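Local coordinates for protein homoserine O-acetyltransferase (Bacillus anthracis str. 'Ames Ancestor', PDB 3I1I) that probably transfers an acetyl group from acetyl-CoA to the hydroxyl of homoserine, an early step of methionine biosynthesis, using an alpha/beta-hydrolase fold, at residues I47-A58 with S68-G76; V306-P314 with K364-S375. All coordinates share one frame; numbering follows the deposited sequence. Where two conformers were deposited one is given.

Contact 1 (I47-A58 with S68-G76); sequences ICHYFSATSHAA and SGWWDGLIG
W70 slots its indole into the loop that leaves the C-terminal end of strand 44-48, a buried loop-to-loop contact beside the central sheet of an alpha/beta-hydrolase fold. It illustrates how one large flat side chain can organise an irregular loop: both faces, the edge and the N-H of the indole are all used. On one face lies backbone, with A57 CA 3.7 Å from the centroid of the five-membered ring of W70. The opposite face receives A53 CB over the five-membered ring and Y50 beside it; Y50 presents its edge to the six-membered ring in a T-shaped stack, planes at 79°, with Y50 CE2 3.7 Å from W70 CE3. With chi1 at 55°, W70 CG sits between its own backbone N and carbonyl carbon, and the indole reaches inward until W70 CH2 lies 3.6 Å from I47 CG2. Close to the ring plane, W70 NE1 donates to T54 O at 2.9 Å, which, with the two packed faces, helps fix the rotation of the indole. Two main-chain bonds continue the grip, W70 N to H56 O at 3.0 Å and W71 N to A57 O at 2.9 Å. G69 CA packs over a face of the H56 imidazole, whose ND1 is hydrogen-bonded to E32 OE2. The approach is close, G69 CA lying 3.0 Å from H56 O. Farther along, I75 meets the methyls of A57 and A58, its CD1 3.8 Å from A57 CB. Strands 87-91 and 150-154 flank strand 44-48 in the sheet; I47 packs on V88, C90 and M152, while Y50, W70 and W71 all rest against P154, at the end of strand 150-154.

Contact 2 (V306-P314 with K364-S375); sequences VEANVLMIP and KVYEFLNRKVSS
Two torsions set up the join between strand 309-313 and the C-terminal helix 362-370: L311 holds CG opposite its backbone N (chi1 179°), and F368 does the same (chi1 -167°), which extends L311 CD2 and the F368 ring across the gap between strand and helix. There the two side chains slide past one another in opposite directions. The result is a CH-pi contact in which L311 CB stands 3.5 Å from the centroid of the F368 ring, almost on the ring normal, while L311 CD2 reaches back to F368 CG. A water covers the other face of that ring; it donates to F368 O and accepts from N309 ND2, linking the end of the helix to the start of the strand. I313 CD1 extends the apolar seam to V365 CG2 at 3.9 Å, the two side chains crossing at about a right angle.

Past the helix, polar bonds take over. The buried amide of N309 reads the backbone of the tail with both ends: ND2 gives a hydrogen to K372 O at 2.9 Å, approaching from above the carbonyl plane, and OD1 accepts from S374 N at 3.0 Å. Held at both atoms, the amide has its flip state defined. One step further, S375 OG donates to E307 O at 2.7 Å.

The axes of 309-313 and 364-370 run antiparallel, at 172°, and come within 10.1 Å, as in the alpha/beta layering of this fold. Strands 174-178 and 340-342 flank strand 309-313; F368 also touches I176 and E341, and helix 324-335 packs against M312.

How the contacts relate
Both contacts bear on the same mixed sheet, yet they show how chemistry follows position. Contact 1 is largely buried, its centre about 10 Å from that of the chain, and joins loops beyond the end of strand 44-48; an aromatic ring with crowded faces dominates it. Contact 2 has its centre about 20 Å from the chain's centre, nearer the sheet's margin, and grades from a buried helix-on-strand seam to a more exposed tail secured by polar bonds to main-chain atoms. The centres of contacts 1 and 2 are about 20 Å apart. The nearest atoms of contacts 1 and 2 are about 5 Å apart and do not touch. Strands 150-154 and 174-178 lie between strands 44-48 and 309-313.

Contact 1 (I47-A58 with S68-G76)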
loop_
_atom_site.group_PDB
_atom_site.type_symbol
_atom_site.label_atom_id
_atom_site.label_comp_id
_atom_site.label_asym_id
_atom_site.label_seq_id
_atom_site.Cartn_x
_atom_site.Cartn_y
_atom_site.Cartn_z
ATOM N N ILE A 47 -27.684 -8.491 -13.683
ATOM C CA ILE A 47 -26.283 -8.071 -13.808
ATOM C C ILE A 47 -25.871 -7.450 -12.475
ATOM O O ILE A 47 -26.590 -6.631 -11.904
ATOM C CB ILE A 47 -26.112 -6.934 -14.861
ATOM C CG1 ILE A 47 -26.644 -7.337 -16.238
ATOM C CG2 ILE A 47 -24.638 -6.515 -15.018
ATOM C CD1 ILE A 47 -25.982 -8.494 -16.863
ATOM N N CYS A 48 -24.700 -7.816 -11.981
ATOM C CA CYS A 48 -24.198 -7.289 -10.723
ATOM C C CYS A 48 -22.954 -6.465 -10.999
ATOM O O CYS A 48 -22.100 -6.883 -11.795
ATOM C CB CYS A 48 -23.829 -8.438 -9.833
ATOM S SG CYS A 48 -25.187 -9.587 -9.588
ATOM N N HIS A 49 -22.828 -5.330 -10.319
ATOM C CA HIS A 49 -21.743 -4.399 -10.599
ATOM C C HIS A 49 -20.460 -4.606 -9.781
ATOM O O HIS A 49 -20.473 -5.247 -8.736
ATOM C CB HIS A 49 -22.261 -2.953 -10.578
ATOM C CG HIS A 49 -22.332 -2.316 -9.228
ATOM N ND1 HIS A 49 -21.213 -1.978 -8.498
ATOM C CD2 HIS A 49 -23.389 -1.823 -8.539
ATOM C CE1 HIS A 49 -21.583 -1.359 -7.389
ATOM N NE2 HIS A 49 -22.900 -1.235 -7.399
ATOM N N TYR A 50 -19.351 -4.097 -10.303
ATOM C CA TYR A 50 -18.043 -4.296 -9.682
ATOM C C TYR A 50 -17.724 -3.153 -8.696
ATOM O O TYR A 50 -18.478 -2.191 -8.593
ATOM C CB TYR A 50 -16.907 -4.466 -10.737
ATOM C CG TYR A 50 -16.736 -3.326 -11.698
ATOM C CD1 TYR A 50 -15.875 -2.273 -11.406
ATOM C CD2 TYR A 50 -17.462 -3.274 -12.892
ATOM C CE1 TYR A 50 -15.713 -1.182 -12.287
ATOM C CE2 TYR A 50 -17.313 -2.210 -13.785
ATOM C CZ TYR A 50 -16.420 -1.176 -13.471
ATOM O OH TYR A 50 -16.258 -0.139 -14.329
ATOM N N PHE A 51 -16.585 -3.309 -8.008
ATOM C CA PHE A 51 -16.154 -2.510 -6.824
ATOM C C PHE A 51 -16.590 -1.054 -6.828
ATOM O O PHE A 51 -17.356 -0.635 -5.979
ATOM C CB PHE A 51 -14.595 -2.582 -6.669
ATOM C CG PHE A 51 -14.069 -2.044 -5.341
ATOM C CD1 PHE A 51 -13.709 -2.899 -4.330
ATOM C CD2 PHE A 51 -13.937 -0.680 -5.124
ATOM C CE1 PHE A 51 -13.255 -2.412 -3.124
ATOM C CE2 PHE A 51 -13.489 -0.187 -3.918
ATOM C CZ PHE A 51 -13.143 -1.052 -2.918
ATOM N N SER A 52 -16.092 -0.292 -7.780
ATOM C CA SER A 52 -16.300 1.167 -7.802
ATOM C C SER A 52 -17.445 1.636 -8.708
ATOM O O SER A 52 -17.641 2.839 -8.839
ATOM C CB SER A 52 -15.011 1.858 -8.278
ATOM O OG SER A 52 -14.618 1.210 -9.490
ATOM N N ALA A 53 -18.174 0.709 -9.321
ATOM C CA ALA A 53 -19.273 1.047 -10.262
ATOM C C ALA A 53 -20.635 1.230 -9.566
ATOM O O ALA A 53 -20.697 1.494 -8.368
ATOM C CB ALA A 53 -19.365 -0.002 -11.379
ATOM N N THR A 54 -21.712 1.098 -10.339
ATOM C CA THR A 54 -23.080 1.392 -9.932
ATOM C C THR A 54 -24.042 0.517 -10.753
ATOM O O THR A 54 -23.610 -0.257 -11.601
ATOM C CB THR A 54 -23.457 2.906 -10.177
ATOM O OG1 THR A 54 -23.658 3.179 -11.587
ATOM C CG2 THR A 54 -22.402 3.839 -9.634
ATOM N N SER A 55 -25.346 0.700 -10.539
ATOM C CA SER A 55 -26.380 -0.008 -11.294
ATOM C C SER A 55 -26.348 0.262 -12.822
ATOM O O SER A 55 -26.966 -0.465 -13.599
ATOM C CB SER A 55 -27.767 0.369 -10.745
ATOM O OG SER A 55 -28.082 1.721 -11.097
ATOM N N HIS A 56 -25.627 1.301 -13.233
ATOM C CA HIS A 56 -25.617 1.750 -14.626
ATOM C C HIS A 56 -24.780 0.870 -15.529
ATOM O O HIS A 56 -23.718 1.249 -15.995
ATOM C CB HIS A 56 -25.122 3.202 -14.708
ATOM C CG HIS A 56 -25.532 3.896 -15.963
ATOM N ND1 HIS A 56 -26.782 3.721 -16.530
ATOM C CD2 HIS A 56 -24.878 4.789 -16.746
ATOM C CE1 HIS A 56 -26.859 4.455 -17.629
ATOM N NE2 HIS A 56 -25.718 5.116 -17.777
ATOM N N ALA A 57 -25.279 -0.331 -15.756
ATOM C CA ALA A 57 -24.598 -1.309 -16.583
ATOM C C ALA A 57 -24.686 -0.975 -18.076
ATOM O O ALA A 57 -23.871 -1.441 -18.850
ATOM C CB ALA A 57 -25.186 -2.712 -16.336
ATOM N N ALA A 58 -25.712 -0.234 -18.484
ATOM C CA ALA A 58 -25.905 0.067 -19.921
ATOM C C ALA A 58 -26.717 1.333 -20.158
ATOM O O ALA A 58 -27.390 1.877 -19.263
ATOM C CB ALA A 58 -26.549 -1.128 -20.653
ATOM N N SER A 68 -21.768 5.970 -21.713
ATOM C CA SER A 68 -22.765 4.968 -21.443
ATOM C C SER A 68 -22.336 4.098 -20.269
ATOM O O SER A 68 -21.242 4.194 -19.789
ATOM C CB SER A 68 -22.928 4.071 -22.651
ATOM O OG SER A 68 -23.136 4.854 -23.790
ATOM N N GLY A 69 -23.224 3.224 -19.840
ATOM C CA GLY A 69 -22.975 2.364 -18.704
ATOM C C GLY A 69 -21.849 1.386 -18.923
ATOM O O GLY A 69 -21.456 1.104 -20.036
ATOM N N TRP A 70 -21.371 0.833 -17.832
ATOM C CA TRP A 70 -20.057 0.185 -17.814
ATOM C C TRP A 70 -19.922 -1.136 -18.620
ATOM O O TRP A 70 -18.806 -1.585 -18.899
ATOM C CB TRP A 70 -19.596 0.047 -16.372
ATOM C CG TRP A 70 -20.541 -0.643 -15.495
ATOM C CD1 TRP A 70 -21.419 -0.071 -14.642
ATOM C CD2 TRP A 70 -20.727 -2.061 -15.389
ATOM N NE1 TRP A 70 -22.146 -1.040 -13.997
ATOM C CE2 TRP A 70 -21.737 -2.276 -14.433
ATOM C CE3 TRP A 70 -20.118 -3.165 -15.989
ATOM C CZ2 TRP A 70 -22.175 -3.570 -14.052
ATOM C CZ3 TRP A 70 -20.543 -4.474 -15.603
ATOM C CH2 TRP A 70 -21.576 -4.650 -14.654
ATOM N N TRP A 71 -21.035 -1.754 -18.993
ATOM C CA TRP A 71 -21.032 -2.955 -19.848
ATOM C C TRP A 71 -21.900 -2.734 -21.085
ATOM O O TRP A 71 -22.485 -3.690 -21.642
ATOM C CB TRP A 71 -21.491 -4.202 -19.061
ATOM C CG TRP A 71 -20.447 -5.268 -18.827
ATOM C CD1 TRP A 71 -19.112 -5.180 -19.076
ATOM C CD2 TRP A 71 -20.654 -6.569 -18.251
ATOM N NE1 TRP A 71 -18.472 -6.350 -18.719
ATOM C CE2 TRP A 71 -19.393 -7.212 -18.197
ATOM C CE3 TRP A 71 -21.779 -7.248 -17.762
ATOM C CZ2 TRP A 71 -19.227 -8.502 -17.709
ATOM C CZ3 TRP A 71 -21.621 -8.543 -17.270
ATOM C CH2 TRP A 71 -20.350 -9.159 -17.249
ATOM N N ASP A 72 -21.940 -1.487 -21.550
ATOM C CA ASP A 72 -22.835 -1.103 -22.645
ATOM C C ASP A 72 -22.590 -1.911 -23.898
ATOM O O ASP A 72 -23.535 -2.267 -24.608
ATOM C CB ASP A 72 -22.737 0.382 -22.977
ATOM C CG ASP A 72 -23.824 0.827 -23.943
ATOM O OD1 ASP A 72 -25.013 0.983 -23.520
ATOM O OD2 ASP A 72 -23.500 0.988 -25.143
ATOM N N GLY A 73 -21.329 -2.225 -24.176
ATOM C CA GLY A 73 -20.997 -3.018 -25.339
ATOM C C GLY A 73 -21.595 -4.415 -25.373
ATOM O O GLY A 73 -21.717 -4.995 -26.447
ATOM N N LEU A 74 -21.911 -4.984 -24.204
ATOM C CA LEU A 74 -22.514 -6.334 -24.105
ATOM C C LEU A 74 -24.026 -6.306 -24.093
ATOM O O LEU A 74 -24.658 -7.301 -24.431
ATOM C CB LEU A 74 -22.094 -7.039 -22.806
ATOM C CG LEU A 74 -20.893 -7.973 -22.847
ATOM C CD1 LEU A 74 -20.594 -8.456 -21.422
ATOM C CD2 LEU A 74 -21.054 -9.137 -23.873
ATOM N N ILE A 75 -24.596 -5.209 -23.596
ATOM C CA ILE A 75 -26.012 -5.153 -23.316
ATOM C C ILE A 75 -26.691 -4.171 -24.240
ATOM O O ILE A 75 -26.362 -2.982 -24.213
ATOM C CB ILE A 75 -26.293 -4.655 -21.892
ATOM C CG1 ILE A 75 -25.558 -5.522 -20.856
ATOM C CG2 ILE A 75 -27.799 -4.633 -21.633
ATOM C CD1 ILE A 75 -25.437 -4.873 -19.453
ATOM N N GLY A 76 -27.660 -4.659 -25.016
ATOM C CA GLY A 76 -28.540 -3.810 -25.809
ATOM C C GLY A 76 -29.115 -4.552 -27.014
ATOM O O GLY A 76 -28.869 -5.750 -27.186
#

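Contact 2 (V306-P314 with K364-S375)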
loop_
_atom_site.group_PDB
_atom_site.type_symbol
_atom_site.label_atom_id
_atom_site.label_comp_id
_atom_site.label_asym_id
_atom_site.label_seq_id
_atom_site.Cartn_x
_atom_site.Cartn_y
_atom_site.Cartn_z
ATOM N N VAL A 306 -25.018 -25.704 -6.050
ATOM C CA VAL A 306 -25.208 -25.044 -7.331
ATOM C C VAL A 306 -25.906 -25.996 -8.305
ATOM O O VAL A 306 -25.498 -27.127 -8.447
ATOM C CB VAL A 306 -23.856 -24.568 -7.932
ATOM C CG1 VAL A 306 -24.011 -24.076 -9.365
ATOM C CG2 VAL A 306 -23.219 -23.469 -7.004
ATOM N N GLU A 307 -26.976 -25.525 -8.947
ATOM C CA GLU A 307 -27.649 -26.306 -9.998
ATOM C C GLU A 307 -27.690 -25.541 -11.340
ATOM O O GLU A 307 -28.145 -26.079 -12.328
ATOM C CB GLU A 307 -29.067 -26.727 -9.566
ATOM C CG GLU A 307 -29.143 -27.482 -8.196
ATOM C CD GLU A 307 -28.357 -28.836 -8.146
ATOM O OE1 GLU A 307 -28.183 -29.444 -9.199
ATOM O OE2 GLU A 307 -27.939 -29.311 -7.044
ATOM N N ALA A 308 -27.203 -24.307 -11.367
ATOM C CA ALA A 308 -27.147 -23.518 -12.606
ATOM C C ALA A 308 -26.116 -24.127 -13.558
ATOM O O ALA A 308 -25.168 -24.773 -13.124
ATOM C CB ALA A 308 -26.770 -22.101 -12.300
ATOM N N ASN A 309 -26.305 -23.925 -14.854
ATOM C CA ASN A 309 -25.219 -24.106 -15.822
ATOM C C ASN A 309 -24.225 -23.030 -15.477
ATOM O O ASN A 309 -24.642 -21.900 -15.309
ATOM C CB ASN A 309 -25.717 -23.857 -17.261
ATOM C CG ASN A 309 -26.467 -25.035 -17.864
ATOM O OD1 ASN A 309 -26.832 -25.969 -17.186
ATOM N ND2 ASN A 309 -26.683 -24.985 -19.168
ATOM N N VAL A 310 -22.946 -23.353 -15.334
ATOM C CA VAL A 310 -21.955 -22.353 -14.888
ATOM C C VAL A 310 -20.883 -22.078 -15.950
ATOM O O VAL A 310 -20.319 -23.022 -16.511
ATOM C CB VAL A 310 -21.260 -22.794 -13.559
ATOM C CG1 VAL A 310 -19.963 -21.975 -13.284
ATOM C CG2 VAL A 310 -22.257 -22.694 -12.373
ATOM N N LEU A 311 -20.637 -20.786 -16.223
ATOM C CA LEU A 311 -19.577 -20.323 -17.138
ATOM C C LEU A 311 -18.657 -19.334 -16.412
ATOM O O LEU A 311 -19.105 -18.283 -15.951
ATOM C CB LEU A 311 -20.178 -19.646 -18.384
ATOM C CG LEU A 311 -19.161 -19.094 -19.436
ATOM C CD1 LEU A 311 -18.183 -20.212 -20.008
ATOM C CD2 LEU A 311 -19.851 -18.380 -20.576
HETATM N N MSE A 312 -17.377 -19.687 -16.278
HETATM C CA MSE A 312 -16.373 -18.786 -15.680
HETATM C C MSE A 312 -15.467 -18.234 -16.818
HETATM O O MSE A 312 -14.970 -18.996 -17.685
HETATM C CB MSE A 312 -15.529 -19.525 -14.639
HETATM C CG MSE A 312 -16.250 -20.165 -13.431
HETATM SE SE MSE A 312 -17.244 -18.839 -12.418
HETATM C CE MSE A 312 -15.675 -18.113 -11.496
ATOM N N ILE A 313 -15.285 -16.909 -16.818
ATOM C CA ILE A 313 -14.507 -16.207 -17.831
ATOM C C ILE A 313 -13.398 -15.410 -17.151
ATOM O O ILE A 313 -13.559 -14.234 -16.846
ATOM C CB ILE A 313 -15.386 -15.276 -18.660
ATOM C CG1 ILE A 313 -16.571 -16.047 -19.255
ATOM C CG2 ILE A 313 -14.586 -14.598 -19.799
ATOM C CD1 ILE A 313 -17.598 -15.080 -20.012
ATOM N N PRO A 314 -12.276 -16.079 -16.844
ATOM C CA PRO A 314 -11.124 -15.388 -16.290
ATOM C C PRO A 314 -10.200 -14.852 -17.405
ATOM O O PRO A 314 -10.289 -15.258 -18.564
ATOM C CB PRO A 314 -10.415 -16.491 -15.528
ATOM C CG PRO A 314 -10.635 -17.673 -16.337
ATOM C CD PRO A 314 -12.041 -17.533 -16.878
ATOM N N LYS A 364 -19.163 -15.991 -26.791
ATOM C CA LYS A 364 -19.356 -17.058 -25.835
ATOM C C LYS A 364 -20.550 -16.785 -24.922
ATOM O O LYS A 364 -21.321 -17.711 -24.632
ATOM C CB LYS A 364 -18.107 -17.252 -24.988
ATOM C CG LYS A 364 -18.142 -18.487 -24.096
ATOM C CD LYS A 364 -18.407 -19.744 -24.897
ATOM C CE LYS A 364 -17.822 -20.968 -24.277
ATOM N NZ LYS A 364 -18.487 -22.223 -24.822
ATOM N N VAL A 365 -20.705 -15.541 -24.461
ATOM C CA VAL A 365 -21.794 -15.210 -23.584
ATOM C C VAL A 365 -23.122 -15.531 -24.295
ATOM O O VAL A 365 -24.013 -16.227 -23.769
ATOM C CB VAL A 365 -21.716 -13.737 -23.145
ATOM C CG1 VAL A 365 -23.059 -13.206 -22.663
ATOM C CG2 VAL A 365 -20.603 -13.577 -22.040
ATOM N N TYR A 366 -23.223 -15.034 -25.516
ATOM C CA TYR A 366 -24.396 -15.233 -26.341
ATOM C C TYR A 366 -24.748 -16.714 -26.455
ATOM O O TYR A 366 -25.859 -17.090 -26.224
ATOM C CB TYR A 366 -24.129 -14.646 -27.733
ATOM C CG TYR A 366 -25.233 -14.906 -28.682
ATOM C CD1 TYR A 366 -26.416 -14.167 -28.622
ATOM C CD2 TYR A 366 -25.138 -15.942 -29.606
ATOM C CE1 TYR A 366 -27.476 -14.448 -29.488
ATOM C CE2 TYR A 366 -26.183 -16.212 -30.483
ATOM C CZ TYR A 366 -27.333 -15.455 -30.420
ATOM O OH TYR A 366 -28.340 -15.750 -31.286
ATOM N N GLU A 367 -23.784 -17.542 -26.818
ATOM C CA GLU A 367 -23.978 -18.997 -26.944
ATOM C C GLU A 367 -24.463 -19.599 -25.622
ATOM O O GLU A 367 -25.347 -20.446 -25.591
ATOM C CB GLU A 367 -22.657 -19.648 -27.405
ATOM C CG GLU A 367 -22.516 -21.188 -27.336
ATOM C CD GLU A 367 -21.072 -21.666 -27.731
ATOM O OE1 GLU A 367 -20.481 -22.535 -27.050
ATOM O OE2 GLU A 367 -20.512 -21.139 -28.721
ATOM N N PHE A 368 -23.882 -19.155 -24.518
ATOM C CA PHE A 368 -24.206 -19.696 -23.216
ATOM C C PHE A 368 -25.618 -19.314 -22.759
ATOM O O PHE A 368 -26.346 -20.140 -22.202
ATOM C CB PHE A 368 -23.177 -19.226 -22.200
ATOM C CG PHE A 368 -23.227 -19.959 -20.927
ATOM C CD1 PHE A 368 -22.722 -21.231 -20.840
ATOM C CD2 PHE A 368 -23.771 -19.388 -19.804
ATOM C CE1 PHE A 368 -22.756 -21.940 -19.632
ATOM C CE2 PHE A 368 -23.811 -20.098 -18.603
ATOM C CZ PHE A 368 -23.302 -21.364 -18.527
ATOM N N LEU A 369 -26.020 -18.086 -23.044
ATOM C CA LEU A 369 -27.378 -17.642 -22.748
ATOM C C LEU A 369 -28.424 -18.434 -23.541
ATOM O O LEU A 369 -29.577 -18.519 -23.133
ATOM C CB LEU A 369 -27.523 -16.151 -23.020
ATOM C CG LEU A 369 -26.746 -15.256 -22.060
ATOM C CD1 LEU A 369 -26.879 -13.785 -22.497
ATOM C CD2 LEU A 369 -27.200 -15.479 -20.573
ATOM N N ASN A 370 -28.006 -19.034 -24.649
ATOM C CA ASN A 370 -28.874 -19.858 -25.470
ATOM C C ASN A 370 -28.761 -21.356 -25.266
ATOM O O ASN A 370 -29.507 -22.087 -25.839
ATOM C CB ASN A 370 -28.617 -19.530 -26.935
ATOM C CG ASN A 370 -29.184 -18.201 -27.295
ATOM O OD1 ASN A 370 -30.399 -18.023 -27.224
ATOM N ND2 ASN A 370 -28.327 -17.234 -27.627
ATOM N N ARG A 371 -27.836 -21.827 -24.455
ATOM C CA ARG A 371 -27.771 -23.247 -24.180
ATOM C C ARG A 371 -28.823 -23.618 -23.113
ATOM O O ARG A 371 -29.097 -22.837 -22.191
ATOM C CB ARG A 371 -26.368 -23.600 -23.724
ATOM C CG ARG A 371 -26.160 -25.024 -23.309
ATOM C CD ARG A 371 -24.836 -25.130 -22.615
ATOM N NE ARG A 371 -23.742 -24.766 -23.523
ATOM C CZ ARG A 371 -23.212 -25.596 -24.424
ATOM N NH1 ARG A 371 -23.658 -26.853 -24.524
ATOM N NH2 ARG A 371 -22.218 -25.179 -25.219
ATOM N N LYS A 372 -29.400 -24.809 -23.251
ATOM C CA LYS A 372 -30.446 -25.258 -22.338
ATOM C C LYS A 372 -29.887 -25.682 -20.969
ATOM O O LYS A 372 -28.751 -26.133 -20.848
ATOM C CB LYS A 372 -31.249 -26.407 -22.962
ATOM C CG LYS A 372 -30.549 -27.760 -22.917
ATOM C CD LYS A 372 -31.369 -28.844 -23.642
ATOM C CE LYS A 372 -30.996 -30.237 -23.148
ATOM N NZ LYS A 372 -31.570 -30.511 -21.776
ATOM N N VAL A 373 -30.720 -25.537 -19.950
ATOM C CA VAL A 373 -30.350 -25.859 -18.582
ATOM C C VAL A 373 -30.215 -27.376 -18.433
ATOM O O VAL A 373 -31.061 -28.134 -18.885
ATOM C CB VAL A 373 -31.360 -25.259 -17.580
ATOM C CG1 VAL A 373 -31.002 -25.647 -16.085
ATOM C CG2 VAL A 373 -31.404 -23.749 -17.797
ATOM N N SER A 374 -29.121 -27.790 -17.804
ATOM C CA SER A 374 -28.707 -29.203 -17.781
ATOM C C SER A 374 -29.394 -29.948 -16.637
ATOM O O SER A 374 -29.911 -31.038 -16.842
ATOM C CB SER A 374 -27.176 -29.335 -17.692
ATOM O OG SER A 374 -26.809 -30.441 -16.886
ATOM N N SER A 375 -29.412 -29.328 -15.456
ATOM C CA SER A 375 -30.116 -29.861 -14.292
ATOM C C SER A 375 -31.621 -29.518 -14.369
ATOM O O SER A 375 -32.079 -28.918 -15.329
ATOM C CB SER A 375 -29.495 -29.274 -13.003
ATOM O OG SER A 375 -30.048 -27.994 -12.685
HETATM O O HOH W 1 -26.086 -22.158 -20.285
#